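Local atomic coordinates of membrane-anchored mycosin mycp1 (Mycobacterium thermoresistibile, PDB entry 4HVL), a protein that probably acts as a subtilisin-like serine endopeptidase, anchored in the cell membrane as an essential component of the type VII (ESX-1) secretion system. Residues L129-T134 with A170-Q175; R164-A169 with N201-V206. All blocks are in the same frame, centred on the assembly; numbering follows the deposited sequence.

Interactions 1 and 2 share helix 154-171, and their centres lie about 9 Å apart. Interaction 1 joins the end of this helix to strand 127-132. Interaction 2 joins its later turns to helix 194-206. They meet directly: Asn171 OD1 and Tyr202 OH are 2.7 Å apart, a probable hydrogen bond. Leu131 also packs on the helix, with its CD2 3.9 Å from Ala169 CB and 3.8 Å from His168 CD2. The predicted charge relay residues are Asp70, His101 and Ser312. Interaction 1 relates to them through strand 65-70, because Leu131 is hydrogen-bonded through its backbone to Asp70. Different zinc ions sit at the two interactions, and a further one is bound by His101 and Ser312.

Interaction 1: L129-T134 with A170-Q175; sequences LSLRHT and ANLGAQ. With ZN (zinc ion), chain B.
This is a small apolar contact between Leu129 and Leu131 of strand 127-132, next to the edge strand of the parallel sheet, and Leu172 and Ala174 at the C-terminal end of helix 154-171. Leu129 carries most of it. Its CD1 lies 3.7 Å from Leu172 CB, and the two leucines slide past each other in opposite directions. The CG of Leu129 is anti to the carbonyl carbon (chi1 -54°), and chi2 179° carries CD1 out to Leu172. The same CD1 is 4.4 Å from Ala174 CB. Leu131 adds a looser touch between its CD1 and Leu172 CD1.

The helix ends in a Schellman motif. Gly173 has a positive phi of 94°, and its N bonds to Ala170 O at 3.0 Å. The chain then heads into strand 176-179, in the parallel sheet of the subtilisin fold.

Past the strand, His133 ND1 and Thr134 OG1 bind the same zinc ion, each at 2.1 Å. Glu181 binds it too. His133 NE2 hydrogen-bonds to Ser158 O, so the ring is held at both nitrogens. Strand 127-132 lies between strands 82-86 and 65-70. Leu129 packs on Thr65 and Ala174 on Ala67, both of strand 65-70.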
ATOM      1  N   LEU A 129      10.676  -7.809  -2.686  1.00 17.68           N
ATOM      2  CA  LEU A 129      11.065  -7.256  -3.989  1.00 17.60           C
ATOM      3  C   LEU A 129      10.628  -5.796  -4.023  1.00 16.49           C
ATOM      4  O   LEU A 129       9.463  -5.500  -3.701  1.00 16.11           O
ATOM      5  CB  LEU A 129      10.386  -8.020  -5.112  1.00 18.28           C
ATOM      6  CG  LEU A 129      10.625  -9.523  -5.056  1.00 19.70           C
ATOM      7  CD1 LEU A 129       9.900 -10.209  -6.200  1.00 20.32           C
ATOM      8  CD2 LEU A 129      12.115  -9.845  -5.084  1.00 19.83           C
ATOM      9  N   SER A 130      11.552  -4.894  -4.362  1.00 15.66           N
ATOM     10  CA  SER A 130      11.270  -3.446  -4.382  1.00 15.22           C
ATOM     11  C   SER A 130      11.082  -2.897  -5.802  1.00 15.06           C
ATOM     12  O   SER A 130      11.986  -2.946  -6.634  1.00 15.84           O
ATOM     13  CB  SER A 130      12.389  -2.661  -3.677  1.00 15.16           C
ATOM     14  OG  SER A 130      12.155  -1.247  -3.726  1.00 14.71           O
ATOM     15  N   LEU A 131       9.898  -2.358  -6.055  1.00 14.69           N
ATOM     16  CA  LEU A 131       9.592  -1.678  -7.313  1.00 14.65           C
ATOM     17  C   LEU A 131       9.360  -0.219  -6.984  1.00 14.09           C
ATOM     18  O   LEU A 131       8.486   0.105  -6.157  1.00 13.73           O
ATOM     19  CB  LEU A 131       8.326  -2.236  -7.942  1.00 15.23           C
ATOM     20  CG  LEU A 131       8.327  -3.681  -8.424  1.00 16.24           C
ATOM     21  CD1 LEU A 131       8.047  -4.661  -7.278  1.00 16.53           C
ATOM     22  CD2 LEU A 131       7.280  -3.852  -9.520  1.00 16.82           C
ATOM     23  N   ARG A 132      10.154   0.666  -7.582  1.00 13.62           N
ATOM     24  CA  ARG A 132       9.950   2.082  -7.396  1.00 13.11           C
ATOM     25  C   ARG A 132       8.969   2.580  -8.467  1.00 13.90           C
ATOM     26  O   ARG A 132       9.259   2.534  -9.664  1.00 13.90           O
ATOM     27  CB  ARG A 132      11.252   2.890  -7.408  1.00 12.72           C
ATOM     28  CG  ARG A 132      10.973   4.389  -7.376  1.00 12.76           C
ATOM     29  CD  ARG A 132      12.132   5.224  -6.907  1.00 12.97           C
ATOM     30  NE  ARG A 132      13.210   5.245  -7.897  1.00 13.24           N
ATOM     31  CZ  ARG A 132      14.275   6.032  -7.823  1.00 13.45           C
ATOM     32  NH1 ARG A 132      14.411   6.873  -6.817  1.00 13.73           N
ATOM     33  NH2 ARG A 132      15.211   5.956  -8.756  1.00 14.22           N
ATOM     34  N   HIS A 133       7.825   3.062  -8.011  1.00 14.35           N
ATOM     35  CA  HIS A 133       6.822   3.658  -8.877  1.00 16.05           C
ATOM     36  C   HIS A 133       6.660   5.179  -8.662  1.00 17.21           C
ATOM     37  O   HIS A 133       6.251   5.872  -9.598  1.00 18.25           O
ATOM     38  CB  HIS A 133       5.475   2.951  -8.714  1.00 16.35           C
ATOM     39  CG  HIS A 133       4.381   3.595  -9.498  1.00 17.82           C
ATOM     40  ND1 HIS A 133       3.511   4.501  -8.938  1.00 19.31           N
ATOM     41  CD2 HIS A 133       4.102   3.574 -10.823  1.00 18.56           C
ATOM     42  CE1 HIS A 133       2.705   4.972  -9.872  1.00 19.48           C
ATOM     43  NE2 HIS A 133       3.041   4.419 -11.023  1.00 19.58           N
ATOM     44  N   THR A 134       6.985   5.695  -7.470  1.00 17.03           N
ATOM     45  CA  THR A 134       6.831   7.121  -7.151  1.00 18.43           C
ATOM     46  C   THR A 134       8.069   7.694  -6.504  1.00 18.31           C
ATOM     47  O   THR A 134       8.754   6.985  -5.773  1.00 17.36           O
ATOM     48  CB  THR A 134       5.641   7.348  -6.174  1.00 19.50           C
ATOM     49  OG1 THR A 134       4.424   7.195  -6.894  1.00 21.65           O
ATOM     50  CG2 THR A 134       5.615   8.749  -5.585  1.00 20.62           C
ATOM     51  N   ALA A 170       3.981  -9.223 -10.745  1.00 18.03           N
ATOM     52  CA  ALA A 170       3.409 -10.571 -10.874  1.00 17.91           C
ATOM     53  C   ALA A 170       4.394 -11.515 -11.552  1.00 18.28           C
ATOM     54  O   ALA A 170       4.605 -12.644 -11.090  1.00 18.84           O
ATOM     55  CB  ALA A 170       2.119 -10.508 -11.661  1.00 17.74           C
ATOM     56  N   ASN A 171       5.019 -11.030 -12.633  1.00 17.76           N
ATOM     57  CA  ASN A 171       6.032 -11.806 -13.362  1.00 17.93           C
ATOM     58  C   ASN A 171       7.276 -12.171 -12.545  1.00 18.12           C
ATOM     59  O   ASN A 171       7.937 -13.178 -12.826  1.00 17.17           O
ATOM     60  CB  ASN A 171       6.424 -11.094 -14.666  1.00 17.99           C
ATOM     61  CG  ASN A 171       5.303 -11.136 -15.713  1.00 18.41           C
ATOM     62  OD1 ASN A 171       4.328 -11.865 -15.560  1.00 18.45           O
ATOM     63  ND2 ASN A 171       5.452 -10.361 -16.792  1.00 18.89           N
ATOM     64  N   LEU A 172       7.589 -11.339 -11.552  1.00 18.39           N
ATOM     65  CA  LEU A 172       8.688 -11.603 -10.605  1.00 19.02           C
ATOM     66  C   LEU A 172       8.392 -12.774  -9.680  1.00 19.03           C
ATOM     67  O   LEU A 172       9.304 -13.291  -9.060  1.00 20.42           O
ATOM     68  CB  LEU A 172       8.991 -10.351  -9.766  1.00 19.17           C
ATOM     69  CG  LEU A 172       9.635  -9.213 -10.581  1.00 19.80           C
ATOM     70  CD1 LEU A 172       9.648  -7.908  -9.800  1.00 19.60           C
ATOM     71  CD2 LEU A 172      11.052  -9.597 -11.023  1.00 19.80           C
ATOM     72  N   GLY A 173       7.133 -13.192  -9.580  1.00 18.64           N
ATOM     73  CA  GLY A 173       6.768 -14.377  -8.787  1.00 19.78           C
ATOM     74  C   GLY A 173       6.347 -14.067  -7.352  1.00 19.51           C
ATOM     75  O   GLY A 173       6.372 -14.935  -6.490  1.00 20.64           O
ATOM     76  N   ALA A 174       5.980 -12.832  -7.065  1.00 18.82           N
ATOM     77  CA  ALA A 174       5.572 -12.483  -5.686  1.00 18.37           C
ATOM     78  C   ALA A 174       4.172 -13.033  -5.391  1.00 18.65           C
ATOM     79  O   ALA A 174       3.300 -13.039  -6.268  1.00 18.85           O
ATOM     80  CB  ALA A 174       5.620 -10.991  -5.501  1.00 18.00           C
ATOM     81  N   GLN A 175       3.952 -13.534  -4.177  1.00 19.11           N
ATOM     82  CA  GLN A 175       2.658 -14.122  -3.834  1.00 19.10           C
ATOM     83  C   GLN A 175       1.768 -13.126  -3.107  1.00 18.80           C
ATOM     84  O   GLN A 175       0.563 -13.370  -2.940  1.00 18.07           O
ATOM     85  CB  GLN A 175       2.821 -15.380  -2.994  1.00 20.52           C
ATOM     86  CG  GLN A 175       3.593 -16.483  -3.681  1.00 21.63           C
ATOM     87  CD  GLN A 175       5.067 -16.466  -3.356  1.00 22.38           C
ATOM     88  OE1 GLN A 175       5.505 -15.825  -2.413  1.00 22.68           O
ATOM     89  NE2 GLN A 175       5.845 -17.144  -4.172  1.00 23.98           N
TER
HETATM   90 ZN    ZN B 501       3.313   5.385  -6.999  0.85 20.28          ZN

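Interaction 2: R164-A169 with N201-V206; sequences RAIVHA and NYAVHV. With ZN (zinc ion), chain C; ZN (zinc ion), chain E.
Val167 and Tyr202 make one of the two apolar contacts between 164-169 and 201-206. Val167 CG1 lies 4.0 Å from Tyr202 CE2, and the two side chains cross at about a right angle. The methyl meets the ring obliquely. Tyr202 CG is anti to the backbone N (chi1 173°), which swings the ring over to the other helix. Its hydroxyl reaches Asn171, one turn beyond Val167. The second contact is between Ile166 CG2 and Ala203 CB, at 4.1 Å. Ile166 also packs on Ala199 and Val200 of the second helix and on Ile179 of the sheet.

The two helices pack side by side against the parallel sheet of the subtilisin fold. Strand 176-179 runs between them in the chain. Helix 194-206 then links that strand to strand 210-214 in a beta-alpha-beta crossover. Ala203 touches both strands, through Ile177 and Val211.

Each helix also carries a zinc ligand. His168, whose CB points away from the second helix, binds one ion through ND1 at 2.1 Å. Asp15 binds the same ion. His205 binds another zinc through NE2, also at 2.1 Å, and two waters are further ligands.

The one side-chain hydrogen bond within the segments runs from His205 ND1 to Asn201 OD1, at 2.7 Å and nearly straight (167°). The acceptor lies in the ring plane, while the donor sits 38° out of the carbonyl plane. This bond fixes the rotation of the ring and leaves NE2 for the metal. Val204 CG1 lies 3.7 Å above one face of that ring, toward its rim.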
ATOM      1  N   ARG A 164       1.859  -1.302 -15.665  1.00 15.79           N
ATOM      2  CA  ARG A 164       3.019  -2.119 -16.038  1.00 15.71           C
ATOM      3  C   ARG A 164       3.758  -2.675 -14.806  1.00 15.63           C
ATOM      4  O   ARG A 164       4.266  -3.810 -14.818  1.00 15.57           O
ATOM      5  CB  ARG A 164       3.993  -1.323 -16.916  1.00 15.69           C
ATOM      6  CG  ARG A 164       3.448  -0.987 -18.297  1.00 16.20           C
ATOM      7  CD  ARG A 164       4.488  -0.346 -19.215  1.00 16.42           C
ATOM      8  NE  ARG A 164       4.651   1.092 -18.957  1.00 16.59           N
ATOM      9  CZ  ARG A 164       5.646   1.665 -18.271  1.00 16.32           C
ATOM     10  NH1 ARG A 164       6.621   0.958 -17.719  1.00 16.06           N
ATOM     11  NH2 ARG A 164       5.648   2.985 -18.116  1.00 16.71           N
ATOM     12  N   ALA A 165       3.850  -1.872 -13.750  1.00 15.51           N
ATOM     13  CA  ALA A 165       4.527  -2.312 -12.544  1.00 15.51           C
ATOM     14  C   ALA A 165       3.815  -3.502 -11.894  1.00 15.15           C
ATOM     15  O   ALA A 165       4.470  -4.376 -11.307  1.00 14.82           O
ATOM     16  CB  ALA A 165       4.660  -1.155 -11.542  1.00 15.48           C
ATOM     17  N   ILE A 166       2.492  -3.540 -11.991  1.00 14.96           N
ATOM     18  CA  ILE A 166       1.722  -4.647 -11.424  1.00 15.54           C
ATOM     19  C   ILE A 166       1.984  -5.906 -12.263  1.00 16.21           C
ATOM     20  O   ILE A 166       2.234  -6.978 -11.699  1.00 16.23           O
ATOM     21  CB  ILE A 166       0.212  -4.306 -11.331  1.00 15.63           C
ATOM     22  CG1 ILE A 166      -0.020  -3.193 -10.305  1.00 15.60           C
ATOM     23  CG2 ILE A 166      -0.597  -5.512 -10.909  1.00 16.01           C
ATOM     24  CD1 ILE A 166      -1.341  -2.460 -10.454  1.00 16.13           C
ATOM     25  N   VAL A 167       1.979  -5.764 -13.602  1.00 16.35           N
ATOM     26  CA  VAL A 167       2.319  -6.889 -14.491  1.00 16.92           C
ATOM     27  C   VAL A 167       3.715  -7.420 -14.140  1.00 17.00           C
ATOM     28  O   VAL A 167       3.913  -8.636 -13.899  1.00 16.93           O
ATOM     29  CB  VAL A 167       2.226  -6.507 -15.999  1.00 17.16           C
ATOM     30  CG1 VAL A 167       2.780  -7.605 -16.892  1.00 17.77           C
ATOM     31  CG2 VAL A 167       0.773  -6.257 -16.390  1.00 17.60           C
ATOM     32  N   HIS A 168       4.684  -6.509 -14.117  1.00 16.82           N
ATOM     33  CA  HIS A 168       6.052  -6.863 -13.802  1.00 16.70           C
ATOM     34  C   HIS A 168       6.186  -7.522 -12.400  1.00 16.57           C
ATOM     35  O   HIS A 168       6.853  -8.551 -12.259  1.00 15.71           O
ATOM     36  CB  HIS A 168       6.926  -5.631 -13.942  1.00 17.42           C
ATOM     37  CG  HIS A 168       8.361  -5.840 -13.579  1.00 17.84           C
ATOM     38  ND1 HIS A 168       9.246  -6.515 -14.383  1.00 19.75           N
ATOM     39  CD2 HIS A 168       9.076  -5.415 -12.511  1.00 18.13           C
ATOM     40  CE1 HIS A 168      10.446  -6.515 -13.823  1.00 19.10           C
ATOM     41  NE2 HIS A 168      10.368  -5.849 -12.684  1.00 18.63           N
ATOM     42  N   ALA A 169       5.525  -6.952 -11.383  1.00 16.68           N
ATOM     43  CA  ALA A 169       5.545  -7.532 -10.037  1.00 16.72           C
ATOM     44  C   ALA A 169       5.083  -8.979 -10.047  1.00 17.39           C
ATOM     45  O   ALA A 169       5.681  -9.851  -9.405  1.00 18.41           O
ATOM     46  CB  ALA A 169       4.704  -6.703  -9.078  1.00 16.21           C
ATOM     47  N   ASN A 201      -6.169  -7.841 -12.398  1.00 16.33           N
ATOM     48  CA  ASN A 201      -6.781  -9.133 -12.744  1.00 16.51           C
ATOM     49  C   ASN A 201      -5.759 -10.215 -13.069  1.00 17.03           C
ATOM     50  O   ASN A 201      -5.910 -11.348 -12.626  1.00 17.81           O
ATOM     51  CB  ASN A 201      -7.745  -8.962 -13.915  1.00 16.65           C
ATOM     52  CG  ASN A 201      -8.503 -10.243 -14.249  1.00 17.06           C
ATOM     53  OD1 ASN A 201      -9.283 -10.735 -13.455  1.00 16.80           O
ATOM     54  ND2 ASN A 201      -8.280 -10.769 -15.443  1.00 17.64           N
ATOM     55  N   TYR A 202      -4.749  -9.866 -13.867  1.00 17.10           N
ATOM     56  CA  TYR A 202      -3.663 -10.780 -14.244  1.00 17.36           C
ATOM     57  C   TYR A 202      -2.888 -11.236 -13.003  1.00 17.14           C
ATOM     58  O   TYR A 202      -2.643 -12.434 -12.826  1.00 17.22           O
ATOM     59  CB  TYR A 202      -2.775 -10.032 -15.234  1.00 17.91           C
ATOM     60  CG  TYR A 202      -1.465 -10.641 -15.709  1.00 18.13           C
ATOM     61  CD1 TYR A 202      -1.407 -11.393 -16.868  1.00 18.47           C
ATOM     62  CD2 TYR A 202      -0.279 -10.365 -15.043  1.00 17.98           C
ATOM     63  CE1 TYR A 202      -0.206 -11.890 -17.331  1.00 19.21           C
ATOM     64  CE2 TYR A 202       0.923 -10.851 -15.485  1.00 18.54           C
ATOM     65  CZ  TYR A 202       0.961 -11.608 -16.635  1.00 19.14           C
ATOM     66  OH  TYR A 202       2.156 -12.089 -17.064  1.00 19.27           O
ATOM     67  N   ALA A 203      -2.528 -10.298 -12.132  1.00 16.68           N
ATOM     68  CA  ALA A 203      -1.821 -10.646 -10.899  1.00 17.06           C
ATOM     69  C   ALA A 203      -2.611 -11.621 -10.039  1.00 17.02           C
ATOM     70  O   ALA A 203      -2.070 -12.614  -9.541  1.00 16.98           O
ATOM     71  CB  ALA A 203      -1.475  -9.397 -10.087  1.00 16.67           C
ATOM     72  N   VAL A 204      -3.904 -11.362  -9.905  1.00 17.65           N
ATOM     73  CA  VAL A 204      -4.749 -12.117  -8.976  1.00 18.49           C
ATOM     74  C   VAL A 204      -5.245 -13.428  -9.574  1.00 19.19           C
ATOM     75  O   VAL A 204      -5.232 -14.450  -8.888  1.00 20.33           O
ATOM     76  CB  VAL A 204      -5.947 -11.258  -8.526  1.00 18.99           C
ATOM     77  CG1 VAL A 204      -7.075 -12.104  -8.029  1.00 19.90           C
ATOM     78  CG2 VAL A 204      -5.495 -10.258  -7.473  1.00 19.30           C
ATOM     79  N   HIS A 205      -5.675 -13.408 -10.833  1.00 18.76           N
ATOM     80  CA  HIS A 205      -6.292 -14.586 -11.439  1.00 19.35           C
ATOM     81  C   HIS A 205      -5.334 -15.425 -12.283  1.00 19.42           C
ATOM     82  O   HIS A 205      -5.569 -16.614 -12.446  1.00 20.10           O
ATOM     83  CB  HIS A 205      -7.543 -14.213 -12.240  1.00 19.49           C
ATOM     84  CG  HIS A 205      -8.682 -13.796 -11.380  1.00 19.96           C
ATOM     85  ND1 HIS A 205      -9.430 -12.663 -11.616  1.00 20.06           N
ATOM     86  CD2 HIS A 205      -9.156 -14.325 -10.228  1.00 20.43           C
ATOM     87  CE1 HIS A 205     -10.334 -12.529 -10.662  1.00 20.24           C
ATOM     88  NE2 HIS A 205     -10.183 -13.525  -9.813  1.00 21.44           N
ATOM     89  N   VAL A 206      -4.256 -14.835 -12.787  1.00 18.73           N
ATOM     90  CA  VAL A 206      -3.328 -15.580 -13.658  1.00 19.12           C
ATOM     91  C   VAL A 206      -2.040 -16.004 -12.942  1.00 19.55           C
ATOM     92  O   VAL A 206      -1.495 -17.077 -13.222  1.00 20.33           O
ATOM     93  CB  VAL A 206      -3.013 -14.778 -14.924  1.00 18.81           C
ATOM     94  CG1 VAL A 206      -2.071 -15.535 -15.837  1.00 19.15           C
ATOM     95  CG2 VAL A 206      -4.312 -14.432 -15.645  1.00 18.96           C
TER
HETATM   96 ZN    ZN C 502       9.062  -7.562 -16.236  1.00 21.21          ZN
HETATM   97 ZN    ZN E 504     -11.296 -13.729  -8.028  1.00 23.42          ZN
HETATM   98  O   HOH W   1     -11.328 -15.863  -7.379  1.00 27.75           O
HETATM   99  O   HOH W   2     -13.102 -12.476  -8.581  1.00 24.02           O